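Local atomic coordinates of photosystem II assembly protein Ycf48 (Thermosynechococcus elongatus, PDB entry 5OJ5), a protein that binds the C-terminal extension of the D1 precursor and probably assists early photosystem II assembly and the replacement of photodamaged D1. Residues A[211-214]-A[215-219]. Residues are numbered along the deposited sequence; the frame is centred on the assembly and turned at random.
Sequences PGQT and AWEPH
Q213 reaches forward along its own chain and touches A215 and E217. Its chain is extended beyond CG (chi2 175°), which brings the amide alongside the A215 carbonyl and E217. Q213 NE2 lies 2.8 Å from A215 O, but the N-H points well off that oxygen (129°) and the bond is weak. NE2 also hydrogen-bonds T208 O, so the same amide nitrogen serves two backbone carbonyls. CB of E217 packs against Q213 NE2 at 3.7 Å. The other end of the amide, OE1, accepts a hydrogen bond from E210 N. Q213 OE1 also accepts one from water 1 at 2.6 Å. That water makes a long, weak bond to E217 OE2 at 3.4 Å. With CG anti to the backbone N (chi1 177°), the E217 chain runs out extended toward the water. The loop joins strands 205-209 and 217-220, the third and fourth strands of one four-stranded antiparallel blade of the seven-bladed beta-propeller. It belongs to the Arg-rich patch. The Q213 carbonyl is held too, by W209 NE1. T214 follows, exposed at the surface. W216, just before strand 217-220, turns its side chain away, packs on Y196 and A198 and hydrogen-bonds G162 O through NE1.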
ATOM      1  N   PRO A 211      13.507   4.481 -13.332  1.00 24.61           N
ATOM      2  CA  PRO A 211      13.971   5.763 -13.858  1.00 25.82           C
ATOM      3  C   PRO A 211      14.876   5.546 -15.045  1.00 26.56           C
ATOM      4  O   PRO A 211      15.733   4.647 -15.043  1.00 28.64           O
ATOM      5  CB  PRO A 211      14.734   6.356 -12.675  1.00 28.31           C
ATOM      6  CG  PRO A 211      13.989   5.847 -11.503  1.00 29.90           C
ATOM      7  CD  PRO A 211      13.511   4.457 -11.866  1.00 28.51           C
ATOM      8  N   GLY A 212      14.692   6.385 -16.054  1.00 29.25           N
ATOM      9  CA  GLY A 212      15.404   6.273 -17.280  1.00 32.45           C
ATOM     10  C   GLY A 212      14.612   5.619 -18.380  1.00 32.47           C
ATOM     11  O   GLY A 212      14.850   5.896 -19.552  1.00 33.93           O
ATOM     12  N   GLN A 213      13.672   4.745 -18.024  1.00 27.90           N
ATOM     13  CA  GLN A 213      12.839   4.101 -19.024  1.00 27.83           C
ATOM     14  C   GLN A 213      11.788   5.098 -19.503  1.00 27.20           C
ATOM     15  O   GLN A 213      11.250   5.883 -18.714  1.00 26.48           O
ATOM     16  CB  GLN A 213      12.109   2.924 -18.378  1.00 25.73           C
ATOM     17  CG  GLN A 213      12.593   1.524 -18.608  1.00 29.01           C
ATOM     18  CD  GLN A 213      11.740   0.538 -17.741  1.00 27.85           C
ATOM     19  OE1 GLN A 213      12.131   0.236 -16.649  1.00 29.67           O
ATOM     20  NE2 GLN A 213      10.549   0.074 -18.233  1.00 25.57           N
ATOM     21  N   THR A 214      11.448   5.048 -20.781  1.00 29.17           N
ATOM     22  CA  THR A 214      10.412   5.958 -21.248  1.00 27.93           C
ATOM     23  C   THR A 214       9.019   5.351 -21.288  1.00 23.56           C
ATOM     24  O   THR A 214       8.068   6.068 -21.591  1.00 23.85           O
ATOM     25  CB  THR A 214      10.751   6.551 -22.612  1.00 30.47           C
ATOM     26  OG1 THR A 214      10.800   5.499 -23.581  1.00 32.98           O
ATOM     27  CG2 THR A 214      12.066   7.271 -22.559  1.00 32.74           C
ATOM     28  N   ALA A 215       8.880   4.067 -20.981  1.00 19.55           N
ATOM     29  CA  ALA A 215       7.597   3.392 -20.989  1.00 16.50           C
ATOM     30  C   ALA A 215       7.707   2.234 -20.014  1.00 13.97           C
ATOM     31  O   ALA A 215       8.807   1.774 -19.707  1.00 15.69           O
ATOM     32  CB  ALA A 215       7.266   2.850 -22.389  1.00 19.90           C
ATOM     33  N   TRP A 216       6.566   1.747 -19.570  1.00 12.17           N
ATOM     34  CA  TRP A 216       6.536   0.507 -18.791  1.00 10.93           C
ATOM     35  C   TRP A 216       6.964  -0.667 -19.668  1.00 11.94           C
ATOM     36  O   TRP A 216       6.708  -0.696 -20.875  1.00 13.86           O
ATOM     37  CB  TRP A 216       5.093   0.248 -18.323  1.00 11.24           C
ATOM     38  CG  TRP A 216       4.610   1.227 -17.274  1.00 10.44           C
ATOM     39  CD1 TRP A 216       4.030   2.428 -17.508  1.00 11.11           C
ATOM     40  CD2 TRP A 216       4.651   1.063 -15.873  1.00  9.75           C
ATOM     41  NE1 TRP A 216       3.690   3.031 -16.322  1.00 11.85           N
ATOM     42  CE2 TRP A 216       4.066   2.208 -15.301  1.00 10.58           C
ATOM     43  CE3 TRP A 216       5.087   0.044 -15.030  1.00 11.16           C
ATOM     44  CZ2 TRP A 216       3.900   2.343 -13.924  1.00 12.09           C
ATOM     45  CZ3 TRP A 216       4.943   0.210 -13.638  1.00 12.05           C
ATOM     46  CH2 TRP A 216       4.347   1.336 -13.116  1.00 12.13           C
ATOM     47  N   GLU A 217       7.549  -1.671 -19.048  1.00 11.94           N
ATOM     48  CA  GLU A 217       7.928  -2.911 -19.720  1.00 12.33           C
ATOM     49  C   GLU A 217       6.976  -4.015 -19.300  1.00 12.05           C
ATOM     50  O   GLU A 217       6.938  -4.345 -18.103  1.00 12.30           O
ATOM     51  CB  GLU A 217       9.354  -3.283 -19.307  1.00 15.80           C
ATOM     52  CG  GLU A 217       9.860  -4.590 -19.879  1.00 24.51           C
ATOM     53  CD  GLU A 217      11.371  -4.694 -19.770  1.00 34.28           C
ATOM     54  OE1 GLU A 217      11.971  -5.453 -20.558  1.00 39.08           O
ATOM     55  OE2 GLU A 217      11.966  -4.023 -18.887  1.00 38.68           O
ATOM     56  N   PRO A 218       6.206  -4.618 -20.217  1.00 12.85           N
ATOM     57  CA  PRO A 218       5.295  -5.707 -19.839  1.00 13.40           C
ATOM     58  C   PRO A 218       6.046  -7.020 -19.699  1.00 13.20           C
ATOM     59  O   PRO A 218       7.059  -7.269 -20.365  1.00 15.37           O
ATOM     60  CB  PRO A 218       4.328  -5.768 -21.030  1.00 16.33           C
ATOM     61  CG  PRO A 218       5.149  -5.310 -22.199  1.00 18.76           C
ATOM     62  CD  PRO A 218       6.081  -4.264 -21.644  1.00 16.73           C
ATOM     63  N   HIS A 219       5.519  -7.865 -18.835  1.00 12.08           N
ATOM     64  CA  HIS A 219       6.059  -9.195 -18.551  1.00 12.95           C
ATOM     65  C   HIS A 219       4.879 -10.161 -18.450  1.00 12.46           C
ATOM     66  O   HIS A 219       3.897  -9.870 -17.766  1.00 12.73           O
ATOM     67  CB  HIS A 219       6.795  -9.217 -17.215  1.00 13.90           C
ATOM     68  CG  HIS A 219       7.890  -8.231 -17.118  1.00 14.76           C
ATOM     69  ND1 HIS A 219       9.155  -8.454 -17.594  1.00 20.42           N
ATOM     70  CD2 HIS A 219       7.881  -6.973 -16.626  1.00 14.98           C
ATOM     71  CE1 HIS A 219       9.892  -7.375 -17.360  1.00 19.74           C
ATOM     72  NE2 HIS A 219       9.141  -6.478 -16.743  1.00 16.59           N
TER
HETATM   73  O   HOH W   1      11.438  -2.185 -16.044  1.00 21.89           O